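Local structure of SM80.1 Vicilin (Solanum melongena, 5VF5) at residues Gly69-Val74 against Val124-Val129; Leu257-Ser262 against Asn349-Leu354; Phe277-Pro282 against Leu319-Gly324. The protein probably serves as a seed storage globulin of the 7S vicilin family, built on two cupin domains, and binds copper in the crystal. One frame throughout, in Å; residues are numbered along the deposited sequence. Where two conformers were deposited one is given.

Contact 1: Gly69-Val74 against Val124-Val129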
ATOM      1  N   GLY A  69       8.206  12.948  -1.072  1.00 15.67           N
ATOM      2  CA  GLY A  69       6.940  12.476  -1.620  1.00 17.10           C
ATOM      3  C   GLY A  69       5.845  12.620  -0.605  1.00 15.74           C
ATOM      4  O   GLY A  69       6.109  12.540   0.570  1.00 15.47           O
ATOM      5  N   GLU A  70       4.646  12.859  -1.085  1.00 15.42           N
ATOM      6  CA  GLU A  70       3.441  12.820  -0.275  1.00 13.88           C
ATOM      7  C   GLU A  70       3.088  11.349  -0.044  1.00 14.61           C
ATOM      8  O   GLU A  70       3.040  10.593  -1.014  1.00 19.71           O
ATOM      9  CB  GLU A  70       2.327  13.498  -1.102  1.00 17.77           C
ATOM     10  CG  GLU A  70       2.665  14.914  -1.554  1.00 21.39           C
ATOM     11  CD  GLU A  70       2.738  15.870  -0.395  1.00 24.93           C
ATOM     12  OE1 GLU A  70       2.179  15.538   0.651  1.00 22.50           O
ATOM     13  OE2 GLU A  70       3.366  16.921  -0.531  1.00 33.89           O
ATOM     14  N   ALA A  71       2.809  10.946   1.180  1.00 12.20           N
ATOM     15  CA  ALA A  71       2.680   9.548   1.506  1.00 11.50           C
ATOM     16  C   ALA A  71       1.389   9.206   2.194  1.00 11.97           C
ATOM     17  O   ALA A  71       0.782  10.061   2.873  1.00 13.67           O
ATOM     18  CB  ALA A  71       3.859   9.047   2.342  1.00 13.38           C
ATOM     19  N   ILE A  72       1.027   7.950   2.102  1.00 10.57           N
ATOM     20  CA  ILE A  72      -0.014   7.347   2.923  1.00  9.95           C
ATOM     21  C   ILE A  72       0.597   6.107   3.563  1.00 10.19           C
ATOM     22  O   ILE A  72       1.132   5.243   2.852  1.00 11.73           O
ATOM     23  CB  ILE A  72      -1.242   6.915   2.109  1.00 11.17           C
ATOM     24  CG1 ILE A  72      -1.829   8.098   1.353  1.00 13.15           C
ATOM     25  CG2 ILE A  72      -2.256   6.290   3.034  1.00 12.25           C
ATOM     26  CD1 ILE A  72      -2.932   7.711   0.419  1.00 17.12           C
ATOM     27  N   PHE A  73       0.602   6.063   4.891  1.00  9.95           N
ATOM     28  CA  PHE A  73       1.096   4.931   5.665  1.00 10.23           C
ATOM     29  C   PHE A  73      -0.095   4.078   6.069  1.00 10.29           C
ATOM     30  O   PHE A  73      -1.077   4.608   6.598  1.00 11.87           O
ATOM     31  CB  PHE A  73       1.831   5.387   6.945  1.00 11.61           C
ATOM     32  CG  PHE A  73       3.231   5.883   6.793  1.00 13.21           C
ATOM     33  CD1 PHE A  73       3.729   6.423   5.622  1.00 15.46           C
ATOM     34  CD2 PHE A  73       4.082   5.820   7.887  1.00 16.22           C
ATOM     35  CE1 PHE A  73       5.031   6.858   5.543  1.00 15.79           C
ATOM     36  CE2 PHE A  73       5.386   6.262   7.803  1.00 16.55           C
ATOM     37  CZ  PHE A  73       5.848   6.798   6.631  1.00 16.20           C
ATOM     38  N   VAL A  74      -0.001   2.777   5.920  1.00 10.32           N
ATOM     39  CA  VAL A  74      -1.006   1.830   6.360  1.00  9.57           C
ATOM     40  C   VAL A  74      -0.349   0.779   7.217  1.00 11.58           C
ATOM     41  O   VAL A  74       0.555   0.068   6.784  1.00 10.89           O
ATOM     42  CB  VAL A  74      -1.720   1.170   5.179  1.00 10.79           C
ATOM     43  CG1 VAL A  74      -2.828   0.217   5.647  1.00 13.18           C
ATOM     44  CG2 VAL A  74      -2.264   2.202   4.232  1.00 12.55           C
ATOM     45  N   VAL A 124       3.383   1.550   2.423  1.00  9.83           N
ATOM     46  CA  VAL A 124       3.437   2.961   2.112  1.00  9.25           C
ATOM     47  C   VAL A 124       3.210   3.215   0.648  1.00  9.51           C
ATOM     48  O   VAL A 124       3.858   2.595  -0.203  1.00 11.04           O
ATOM     49  CB  VAL A 124       4.787   3.552   2.535  1.00 11.05           C
ATOM     50  CG1 VAL A 124       4.853   5.043   2.246  1.00 12.45           C
ATOM     51  CG2 VAL A 124       5.109   3.251   3.988  1.00 12.29           C
ATOM     52  N   LEU A 125       2.350   4.177   0.340  1.00  9.69           N
ATOM     53  CA  LEU A 125       2.206   4.744  -1.000  1.00  9.31           C
ATOM     54  C   LEU A 125       2.851   6.125  -0.960  1.00 10.68           C
ATOM     55  O   LEU A 125       2.545   6.892  -0.017  1.00 11.50           O
ATOM     56  CB  LEU A 125       0.725   4.932  -1.323  1.00 10.60           C
ATOM     57  CG  LEU A 125       0.439   5.502  -2.712  1.00 11.96           C
ATOM     58  CD1 LEU A 125       0.816   4.528  -3.833  1.00 11.67           C
ATOM     59  CD2 LEU A 125      -1.014   5.967  -2.840  1.00 13.66           C
ATOM     60  N   ALA A 126       3.702   6.477  -1.930  1.00 10.05           N
ATOM     61  CA  ALA A 126       4.198   7.841  -2.019  1.00 10.65           C
ATOM     62  C   ALA A 126       4.036   8.343  -3.438  1.00 10.03           C
ATOM     63  O   ALA A 126       4.096   7.575  -4.389  1.00 12.05           O
ATOM     64  CB  ALA A 126       5.644   7.942  -1.567  1.00 13.04           C
ATOM     65  N   LYS A 127       3.806   9.645  -3.566  1.00 10.66           N
ATOM     66  CA  LYS A 127       3.749  10.279  -4.856  1.00 10.42           C
ATOM     67  C   LYS A 127       4.855  11.330  -4.968  1.00  9.69           C
ATOM     68  O   LYS A 127       5.010  12.177  -4.067  1.00 11.71           O
ATOM     69  CB  LYS A 127       2.376  10.985  -5.063  1.00 11.98           C
ATOM     70  CG  LYS A 127       2.191  11.470  -6.475  1.00 14.09           C
ATOM     71  CD  LYS A 127       0.936  12.274  -6.652  1.00 15.54           C
ATOM     72  CE  LYS A 127       0.835  12.743  -8.100  1.00 19.24           C
ATOM     73  NZ  LYS A 127      -0.353  13.609  -8.309  1.00 24.52           N
ATOM     74  N   SER A 128       5.592  11.299  -6.069  1.00 10.63           N
ATOM     75  CA  SER A 128       6.658  12.264  -6.285  1.00 10.56           C
ATOM     76  C   SER A 128       6.133  13.678  -6.457  1.00 12.32           C
ATOM     77  O   SER A 128       5.028  13.888  -6.927  1.00 13.24           O
ATOM     78  CB  SER A 128       7.486  11.854  -7.471  1.00 11.02           C
ATOM     79  OG  SER A 128       6.712  11.812  -8.660  1.00 12.00           O
ATOM     80  N   VAL A 129       6.993  14.624  -6.062  1.00 11.69           N
ATOM     81  CA  VAL A 129       6.825  16.040  -6.429  1.00 14.52           C
ATOM     82  C   VAL A 129       7.984  16.600  -7.206  1.00 13.48           C
ATOM     83  O   VAL A 129       7.859  17.700  -7.729  1.00 15.98           O
ATOM     84  CB  VAL A 129       6.538  16.915  -5.209  1.00 16.98           C
ATOM     85  CG1 VAL A 129       5.324  16.410  -4.423  1.00 20.90           C
ATOM     86  CG2 VAL A 129       7.729  17.029  -4.281  1.00 16.04           C
TER

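Contact 2: Leu257-Ser262 against Asn349-Leu354. With ACT (acetate ion), chain C.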
ATOM      1  N   LEU A 257     -15.674 -12.789  -6.484  1.00 11.25           N
ATOM      2  CA  LEU A 257     -16.258 -12.930  -7.809  1.00 11.45           C
ATOM      3  C   LEU A 257     -15.583 -11.945  -8.790  1.00 10.74           C
ATOM      4  O   LEU A 257     -15.163 -10.854  -8.379  1.00 10.84           O
ATOM      5  CB  LEU A 257     -17.758 -12.683  -7.748  1.00 12.51           C
ATOM      6  CG  LEU A 257     -18.524 -13.828  -7.067  1.00 13.43           C
ATOM      7  CD1 LEU A 257     -19.975 -13.443  -6.927  1.00 14.58           C
ATOM      8  CD2 LEU A 257     -18.447 -15.116  -7.859  1.00 14.36           C
ATOM      9  N   PRO A 258     -15.467 -12.326 -10.076  1.00 10.62           N
ATOM     10  CA  PRO A 258     -14.854 -11.408 -11.016  1.00 10.16           C
ATOM     11  C   PRO A 258     -15.493 -10.019 -10.967  1.00  9.67           C
ATOM     12  O   PRO A 258     -16.740  -9.874 -10.880  1.00 10.87           O
ATOM     13  CB  PRO A 258     -15.042 -12.103 -12.359  1.00 11.50           C
ATOM     14  CG  PRO A 258     -15.138 -13.584 -12.021  1.00 15.31           C
ATOM     15  CD  PRO A 258     -15.907 -13.577 -10.720  1.00 12.24           C
ATOM     16  N   TYR A 259     -14.640  -8.997 -10.998  1.00  9.24           N
ATOM     17  CA  TYR A 259     -15.126  -7.627 -10.982  1.00  9.22           C
ATOM     18  C   TYR A 259     -14.124  -6.742 -11.694  1.00  8.80           C
ATOM     19  O   TYR A 259     -13.021  -7.176 -12.075  1.00  9.95           O
ATOM     20  CB  TYR A 259     -15.276  -7.140  -9.529  1.00  9.88           C
ATOM     21  CG  TYR A 259     -13.939  -6.926  -8.828  1.00  9.49           C
ATOM     22  CD1 TYR A 259     -13.287  -7.983  -8.180  1.00 10.81           C
ATOM     23  CD2 TYR A 259     -13.306  -5.697  -8.849  1.00 10.77           C
ATOM     24  CE1 TYR A 259     -12.050  -7.799  -7.554  1.00 10.36           C
ATOM     25  CE2 TYR A 259     -12.061  -5.513  -8.237  1.00 11.15           C
ATOM     26  CZ  TYR A 259     -11.434  -6.566  -7.605  1.00  9.95           C
ATOM     27  OH  TYR A 259     -10.229  -6.386  -6.949  1.00 12.39           O
ATOM     28  N   TYR A 260     -14.489  -5.495 -11.912  1.00  8.63           N
ATOM     29  CA  TYR A 260     -13.516  -4.487 -12.335  1.00  9.67           C
ATOM     30  C   TYR A 260     -13.768  -3.166 -11.628  1.00  8.94           C
ATOM     31  O   TYR A 260     -14.890  -2.889 -11.152  1.00  9.73           O
ATOM     32  CB  TYR A 260     -13.476  -4.303 -13.884  1.00  9.97           C
ATOM     33  CG  TYR A 260     -14.733  -3.692 -14.483  1.00  9.16           C
ATOM     34  CD1 TYR A 260     -15.822  -4.466 -14.890  1.00 10.36           C
ATOM     35  CD2 TYR A 260     -14.851  -2.327 -14.626  1.00 10.48           C
ATOM     36  CE1 TYR A 260     -16.959  -3.885 -15.433  1.00 11.14           C
ATOM     37  CE2 TYR A 260     -15.984  -1.752 -15.190  1.00 11.11           C
ATOM     38  CZ  TYR A 260     -17.047  -2.544 -15.574  1.00 10.50           C
ATOM     39  OH  TYR A 260     -18.198  -2.021 -16.112  1.00 13.17           O
ATOM     40  N   ASN A 261     -12.726  -2.351 -11.542  1.00  9.34           N
ATOM     41  CA  ASN A 261     -12.824  -0.972 -11.054  1.00  9.00           C
ATOM     42  C   ASN A 261     -13.057  -0.045 -12.231  1.00  8.90           C
ATOM     43  O   ASN A 261     -12.385  -0.120 -13.244  1.00 10.43           O
ATOM     44  CB  ASN A 261     -11.541  -0.601 -10.342  1.00  9.30           C
ATOM     45  CG  ASN A 261     -11.416  -1.288  -9.018  1.00 10.40           C
ATOM     46  OD1 ASN A 261     -12.260  -1.066  -8.136  1.00 11.57           O
ATOM     47  ND2 ASN A 261     -10.388  -2.128  -8.860  1.00  9.48           N
ATOM     48  N   SER A 262     -14.011   0.859 -12.091  1.00  9.47           N
ATOM     49  CA  SER A 262     -14.393   1.724 -13.181  1.00  9.50           C
ATOM     50  C   SER A 262     -13.310   2.670 -13.653  1.00  9.89           C
ATOM     51  O   SER A 262     -13.167   2.884 -14.837  1.00 11.97           O
ATOM     52  CB  SER A 262     -15.674   2.487 -12.825  1.00 10.57           C
ATOM     53  OG  SER A 262     -15.460   3.432 -11.792  1.00 11.56           O
ATOM     54  N   ASN A 349     -14.542   6.285  -8.379  1.00 14.13           N
ATOM     55  CA  ASN A 349     -14.393   4.860  -8.696  1.00 11.44           C
ATOM     56  C   ASN A 349     -15.550   4.034  -8.158  1.00 11.81           C
ATOM     57  O   ASN A 349     -15.991   4.225  -7.005  1.00 16.35           O
ATOM     58  CB  ASN A 349     -13.115   4.290  -8.123  1.00 11.92           C
ATOM     59  CG  ASN A 349     -12.868   2.849  -8.592  1.00 10.20           C
ATOM     60  OD1 ASN A 349     -12.644   2.605  -9.796  1.00 10.42           O
ATOM     61  ND2 ASN A 349     -12.937   1.881  -7.644  1.00 11.84           N
ATOM     62  N   ARG A 350     -16.007   3.092  -8.969  1.00 12.10           N
ATOM     63  CA  ARG A 350     -16.977   2.121  -8.513  0.50 13.20           C
ATOM     64  C   ARG A 350     -16.533   0.705  -8.909  1.00 11.50           C
ATOM     65  O   ARG A 350     -15.891   0.475  -9.960  1.00 12.07           O
ATOM     66  CB  ARG A 350     -18.377   2.457  -9.008  0.50 13.72           C
ATOM     67  CG  ARG A 350     -18.886   3.837  -8.581  0.50 13.03           C
ATOM     68  CD  ARG A 350     -19.145   3.960  -7.078  0.50 14.31           C
ATOM     69  NE  ARG A 350     -19.776   5.245  -6.704  0.50 20.17           N
ATOM     70  CZ  ARG A 350     -19.119   6.345  -6.359  0.50 20.53           C
ATOM     71  NH1 ARG A 350     -17.784   6.357  -6.283  0.50 22.65           N
ATOM     72  NH2 ARG A 350     -19.815   7.435  -6.052  0.50 25.41           N
ATOM     73  N   LYS A 351     -16.821  -0.228  -8.004  1.00 11.32           N
ATOM     74  CA  LYS A 351     -16.668  -1.656  -8.236  1.00 11.84           C
ATOM     75  C   LYS A 351     -17.847  -2.152  -9.039  1.00 13.17           C
ATOM     76  O   LYS A 351     -19.002  -1.850  -8.711  1.00 19.61           O
ATOM     77  CB  LYS A 351     -16.643  -2.463  -6.951  1.00 15.40           C
ATOM     78  CG  LYS A 351     -15.443  -2.259  -6.103  1.00 21.36           C
ATOM     79  CD  LYS A 351     -14.514  -3.387  -6.272  1.00 21.63           C
ATOM     80  CE  LYS A 351     -13.250  -3.342  -5.421  1.00 15.28           C
ATOM     81  NZ  LYS A 351     -12.499  -2.060  -5.569  1.00 13.44           N
ATOM     82  N   ASN A 352     -17.565  -2.900 -10.091  1.00 10.18           N
ATOM     83  CA  ASN A 352     -18.558  -3.505 -10.963  0.60 10.25           C
ATOM     84  C   ASN A 352     -18.369  -5.001 -10.936  1.00  9.41           C
ATOM     85  O   ASN A 352     -17.387  -5.528 -11.522  1.00 10.84           O
ATOM     86  CB  ASN A 352     -18.344  -3.025 -12.396  0.60 12.28           C
ATOM     87  CG  ASN A 352     -18.672  -1.564 -12.575  0.60 12.89           C
ATOM     88  OD1 ASN A 352     -19.749  -1.217 -13.043  0.60 15.24           O
ATOM     89  ND2 ASN A 352     -17.750  -0.696 -12.167  0.60 12.70           N
ATOM     90  N   PHE A 353     -19.272  -5.737 -10.294  1.00  9.46           N
ATOM     91  CA  PHE A 353     -19.170  -7.181 -10.228  1.00 10.17           C
ATOM     92  C   PHE A 353     -19.785  -7.794 -11.468  1.00 10.18           C
ATOM     93  O   PHE A 353     -20.720  -7.261 -12.057  1.00 11.70           O
ATOM     94  CB  PHE A 353     -19.848  -7.703  -8.949  1.00 10.23           C
ATOM     95  CG  PHE A 353     -18.994  -7.505  -7.748  1.00 11.18           C
ATOM     96  CD1 PHE A 353     -19.010  -6.296  -7.045  1.00 11.56           C
ATOM     97  CD2 PHE A 353     -18.060  -8.477  -7.387  1.00 11.23           C
ATOM     98  CE1 PHE A 353     -18.171  -6.096  -5.970  1.00 13.24           C
ATOM     99  CE2 PHE A 353     -17.190  -8.252  -6.333  1.00 13.84           C
ATOM    100  CZ  PHE A 353     -17.259  -7.067  -5.630  1.00 13.50           C
ATOM    101  N   LEU A 354     -19.162  -8.889 -11.909  1.00  9.86           N
ATOM    102  CA  LEU A 354     -19.478  -9.520 -13.176  1.00  9.72           C
ATOM    103  C   LEU A 354     -20.235 -10.842 -13.041  1.00  9.71           C
ATOM    104  O   LEU A 354     -20.595 -11.462 -14.058  1.00 11.13           O
ATOM    105  CB  LEU A 354     -18.172  -9.733 -13.927  1.00 10.45           C
ATOM    106  CG  LEU A 354     -17.453  -8.427 -14.275  1.00 10.98           C
ATOM    107  CD1 LEU A 354     -16.002  -8.722 -14.674  1.00 11.47           C
ATOM    108  CD2 LEU A 354     -18.174  -7.691 -15.366  1.00 12.91           C
TER
HETATM  109  C   ACT C 502      -9.445  -3.465  -5.275  1.00 13.12           C
HETATM  110  O   ACT C 502      -9.862  -2.393  -4.739  1.00 14.90           O
HETATM  111  OXT ACT C 502      -9.805  -3.775  -6.432  1.00 12.25           O
HETATM  112  CH3 ACT C 502      -8.538  -4.434  -4.555  1.00 14.38           C

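Contact 3: Phe277-Pro282 against Leu319-Gly324. With CU (copper (II) ion), chain D.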
ATOM      1  N   PHE A 277      -4.634 -15.544  -9.113  1.00 12.74           N
ATOM      2  CA  PHE A 277      -5.383 -14.511  -9.774  1.00 12.28           C
ATOM      3  C   PHE A 277      -5.551 -14.784 -11.238  1.00 11.16           C
ATOM      4  O   PHE A 277      -4.664 -15.390 -11.866  1.00 12.20           O
ATOM      5  CB  PHE A 277      -4.781 -13.129  -9.537  1.00 13.41           C
ATOM      6  CG  PHE A 277      -3.468 -12.887 -10.233  1.00 14.45           C
ATOM      7  CD1 PHE A 277      -3.459 -12.343 -11.513  1.00 14.64           C
ATOM      8  CD2 PHE A 277      -2.258 -13.155  -9.615  1.00 15.70           C
ATOM      9  CE1 PHE A 277      -2.260 -12.080 -12.165  1.00 15.55           C
ATOM     10  CE2 PHE A 277      -1.059 -12.924 -10.269  1.00 16.17           C
ATOM     11  CZ  PHE A 277      -1.069 -12.402 -11.557  1.00 16.10           C
ATOM     12  N   GLU A 278      -6.615 -14.278 -11.825  1.00 11.91           N
ATOM     13  CA  GLU A 278      -6.802 -14.270 -13.276  1.00 11.08           C
ATOM     14  C   GLU A 278      -7.347 -12.902 -13.644  1.00 10.44           C
ATOM     15  O   GLU A 278      -8.292 -12.424 -12.996  1.00 10.33           O
ATOM     16  CB  GLU A 278      -7.777 -15.330 -13.751  1.00 13.04           C
ATOM     17  CG  GLU A 278      -7.333 -16.733 -13.416  1.00 13.15           C
ATOM     18  CD  GLU A 278      -8.103 -17.810 -14.165  1.00 17.52           C
ATOM     19  OE1 GLU A 278      -9.193 -17.499 -14.732  1.00 18.20           O
ATOM     20  OE2 GLU A 278      -7.597 -18.988 -14.189  1.00 21.70           O
ATOM     21  N   MET A 279      -6.759 -12.255 -14.609  1.00 11.00           N
ATOM     22  CA  MET A 279      -7.111 -10.951 -15.108  1.00 11.17           C
ATOM     23  C   MET A 279      -7.319 -11.070 -16.615  1.00 12.05           C
ATOM     24  O   MET A 279      -6.627 -11.863 -17.289  1.00 14.33           O
ATOM     25  CB  MET A 279      -6.006  -9.930 -14.766  0.50 14.71           C
ATOM     26  CG  MET A 279      -6.369  -8.470 -15.011  0.50 13.64           C
ATOM     27  SD  MET A 279      -5.379  -7.260 -14.105  0.50 16.15           S
ATOM     28  CE  MET A 279      -3.799  -7.600 -14.839  0.50 17.65           C
ATOM     29  N   ALA A 280      -8.222 -10.256 -17.157  1.00 12.04           N
ATOM     30  CA  ALA A 280      -8.447 -10.132 -18.599  1.00 12.22           C
ATOM     31  C   ALA A 280      -7.813  -8.850 -19.071  1.00 14.79           C
ATOM     32  O   ALA A 280      -8.211  -7.775 -18.604  1.00 16.11           O
ATOM     33  CB  ALA A 280      -9.927 -10.132 -18.901  1.00 15.29           C
ATOM     34  N   CYS A 281      -6.822  -8.922 -19.963  1.00 15.22           N
ATOM     35  CA  CYS A 281      -6.124  -7.702 -20.427  1.00 16.44           C
ATOM     36  C   CYS A 281      -6.211  -7.568 -21.935  1.00 16.29           C
ATOM     37  O   CYS A 281      -5.709  -8.431 -22.620  1.00 20.56           O
ATOM     38  CB  CYS A 281      -4.652  -7.707 -20.025  1.00 20.19           C
ATOM     39  SG  CYS A 281      -3.698  -6.249 -20.556  1.00 22.17           S
ATOM     40  N   PRO A 282      -6.796  -6.491 -22.483  0.50 15.43           N
ATOM     41  CA  PRO A 282      -6.763  -6.400 -23.962  0.50 16.86           C
ATOM     42  C   PRO A 282      -5.470  -5.878 -24.571  0.50 17.25           C
ATOM     43  O   PRO A 282      -5.245  -6.057 -25.793  0.50 18.19           O
ATOM     44  CB  PRO A 282      -7.913  -5.451 -24.285  0.50 16.79           C
ATOM     45  CG  PRO A 282      -8.112  -4.661 -23.048  0.50 13.96           C
ATOM     46  CD  PRO A 282      -7.811  -5.593 -21.919  0.50 15.52           C
ATOM     47  N   LEU A 319       0.431  -6.790  -7.008  1.00 10.15           N
ATOM     48  CA  LEU A 319      -0.197  -6.833  -8.300  1.00  9.66           C
ATOM     49  C   LEU A 319      -0.787  -5.472  -8.595  1.00  9.85           C
ATOM     50  O   LEU A 319      -1.539  -4.956  -7.771  1.00 10.52           O
ATOM     51  CB  LEU A 319      -1.313  -7.860  -8.352  1.00 10.41           C
ATOM     52  CG  LEU A 319      -1.969  -8.074  -9.708  1.00 11.11           C
ATOM     53  CD1 LEU A 319      -1.034  -8.636 -10.770  1.00 12.21           C
ATOM     54  CD2 LEU A 319      -3.188  -8.964  -9.570  1.00 12.30           C
ATOM     55  N   VAL A 320      -0.531  -4.940  -9.780  1.00  9.59           N
ATOM     56  CA  VAL A 320      -1.174  -3.725 -10.234  1.00  9.59           C
ATOM     57  C   VAL A 320      -2.389  -4.166 -11.078  1.00  9.64           C
ATOM     58  O   VAL A 320      -2.241  -4.921 -12.038  1.00 11.04           O
ATOM     59  CB  VAL A 320      -0.222  -2.844 -11.049  1.00 10.53           C
ATOM     60  CG1 VAL A 320      -0.976  -1.668 -11.641  1.00 11.72           C
ATOM     61  CG2 VAL A 320       0.956  -2.400 -10.185  1.00 11.61           C
ATOM     62  N   ILE A 321      -3.564  -3.679 -10.711  1.00  9.91           N
ATOM     63  CA  ILE A 321      -4.777  -3.943 -11.470  1.00 10.07           C
ATOM     64  C   ILE A 321      -5.126  -2.641 -12.202  1.00  9.50           C
ATOM     65  O   ILE A 321      -5.669  -1.704 -11.555  1.00 10.65           O
ATOM     66  CB  ILE A 321      -5.975  -4.330 -10.565  1.00 11.57           C
ATOM     67  CG1 ILE A 321      -5.584  -5.391  -9.494  1.00 12.34           C
ATOM     68  CG2 ILE A 321      -7.130  -4.798 -11.480  1.00 11.98           C
ATOM     69  CD1 ILE A 321      -6.686  -5.584  -8.476  1.00 13.77           C
ATOM     70  N   PRO A 322      -4.884  -2.560 -13.517  1.00  9.58           N
ATOM     71  CA  PRO A 322      -5.282  -1.342 -14.216  1.00 10.43           C
ATOM     72  C   PRO A 322      -6.818  -1.167 -14.192  1.00  8.82           C
ATOM     73  O   PRO A 322      -7.568  -2.157 -14.128  1.00  9.54           O
ATOM     74  CB  PRO A 322      -4.794  -1.580 -15.645  1.00 12.71           C
ATOM     75  CG  PRO A 322      -3.797  -2.649 -15.532  1.00 13.85           C
ATOM     76  CD  PRO A 322      -4.187  -3.512 -14.392  1.00 11.10           C
ATOM     77  N   ALA A 323      -7.271   0.085 -14.287  1.00  9.86           N
ATOM     78  CA  ALA A 323      -8.669   0.357 -14.328  1.00  9.83           C
ATOM     79  C   ALA A 323      -9.357  -0.352 -15.501  1.00  9.31           C
ATOM     80  O   ALA A 323      -8.766  -0.569 -16.577  1.00 10.87           O
ATOM     81  CB  ALA A 323      -8.925   1.846 -14.429  1.00 12.14           C
ATOM     82  N   GLY A 324     -10.582  -0.828 -15.252  1.00  9.83           N
ATOM     83  CA  GLY A 324     -11.395  -1.449 -16.283  1.00  9.25           C
ATOM     84  C   GLY A 324     -11.104  -2.908 -16.514  1.00  9.69           C
ATOM     85  O   GLY A 324     -11.858  -3.580 -17.199  1.00 10.63           O
TER
HETATM   86 CU    CU D 503      -4.797  -4.304 -20.289  0.50 15.06          CU

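Contact 1: Gly69-Val74 against Val124-Val129
Leu125 O accepts a hydrogen bond from Ile72 N at 2.8 Å, and the CA-H of Ala71 adds a weaker contact, its CA 3.1 Å from that oxygen. Glu70 O likewise takes the N-H of Lys127 at 2.8 Å, with a weaker CA-H contact from Ala126. Return bonds run from Leu125 N to Ile72 O and, more bent at 140°, from Glu70 N to Lys127 O. This is an antiparallel ladder inside the N-terminal cupin unit, where strand 120-128 lies between 69-77 and 49-56. On the face with Ala71 and Ala126, Val124 CG2 sits off-centre over one side of the Phe73 ring, 4.2 Å from its centroid. With CG opposite the carbonyl carbon (chi1 -78°), the phenyl group runs alongside the valine, whose CG1 meets Phe73 CE1 at 3.8 Å. On the other face the side chains of Ile72 and Leu125 lie side by side, CD1 of Ile72 4.2 Å from CD2 of Leu125, and both touch Phe342 of the second cupin unit. The side chains of Glu70 and Val129 cross at about a right angle, meeting at CG and CG1; Glu70 OE1 forms a salt bridge with Arg102 and accepts a hydrogen bond from Gly105 N.

Contact 2: Leu257-Ser262 against Asn349-Leu354
Asn261 OD1 takes two donors from the opposite segment. Lys351 NZ comes in the carbonyl plane, on a lone pair, at 2.8 Å; Asn349 ND2 reaches Asn261 OD1 at 3.1 Å from 41° above that plane, along a nearly straight N-H, while Asn349 OD1 accepts from Ser264 N and Arg263 N. The Asn261 amide is thereby fixed with ND2 toward an acetate, probably from the crystallisation liquor, which Tyr259 OH, Lys351 NZ and Arg266 also bind. Bends at chi2 and chi4 curl the lysine to this spot. Among backbone bonds, Tyr260 and Asn352 exchange a reciprocal pair, and Leu354 N donates to Pro258 O at 2.8 Å. Ser262 N donates to Arg350 O at 2.9 Å, and Ser262 OG accepts from Arg350 N at the same distance. In the aromatic packing, one of two conformers of Asn352 puts CB over a face of the Tyr260 ring, 3.6 Å from the centroid, its amide nearly parallel to the ring, so this stack is uncertain; Leu354 CD2 meets that ring's edge. Tyr259 CB rests over the Phe353 ring, 4.0 Å from its centroid. Strand 254-261 of the second cupin unit pairs with 351-353, 327-331 and 392-394, while Phe353 makes edge-to-face pairs with Tyr391 and Phe220.

Contact 3: Phe277-Pro282 against Leu319-Gly324
Leu319 and Phe277 meet across the interior of the second cupin barrel, where strand 318-321 of one sheet faces strand 275-281 of another. The two are not sheet partners: their axes come no closer than 10.1 Å and run at 39° to each other, and the gap is filled by side chains. Leu319 spreads both of its methyls against the phenyl group. CD2 stands over one face, 4.0 Å from the centroid of the Phe277 ring, and CD1 reaches toward the far end, 3.8 Å from CZ of Phe277. The ring can present that face because Phe277 CG lies between the backbone N and the carbonyl carbon, chi1 70°. Phe329 of strand 327-331 touches both residues. Val320 turns its side chain away toward Thr265 and contributes its carbonyl oxygen, which is buried here with no partner in the model; Met279 CE lies 4.2 Å from Val320 O, though this and the other Met279 contacts hold for one of two conformers and are less certain. At Ile321 the branch that touches is CG2, 4.0 Å from Met279 SD. Pro322 follows with CD at 3.9 Å from the same Met279 SD, so the thioether lies against both residues. Tyr12, from the N-terminal part of the chain, also touches Met279 and Pro322. Past the strand, Ala323 O accepts a bond from His325 ND1, a second-shell link that would orient the imidazole. His325 NE2 and His283 ND1 share the copper with segment 277-282, where Cys281 SG, opposite its own backbone N, binds the ion at 2.2 Å.

From the N terminus, contact 1 comes first: it closes a loop of 49 residues, largely strand, and joins two neighbouring strands of one sheet in the first cupin unit. Contact 2 opens later, in the second unit, and closes 86 residues on, pairing the short strand 351-353 with 254-261. Nested within that loop, contact 3 opens and shuts before 349-354 arrives, so none of the loops cross; it packs strand 275-281 of that same sheet against strand 318-321 of another. Contacts 2 and 3 join directly, with Gly324 N probably hydrogen-bonded to Asn261 O, and Tyr259 OH packing on Ile321 CD1. Contact 1 touches neither, its nearest atoms about 9 Å from contact 3.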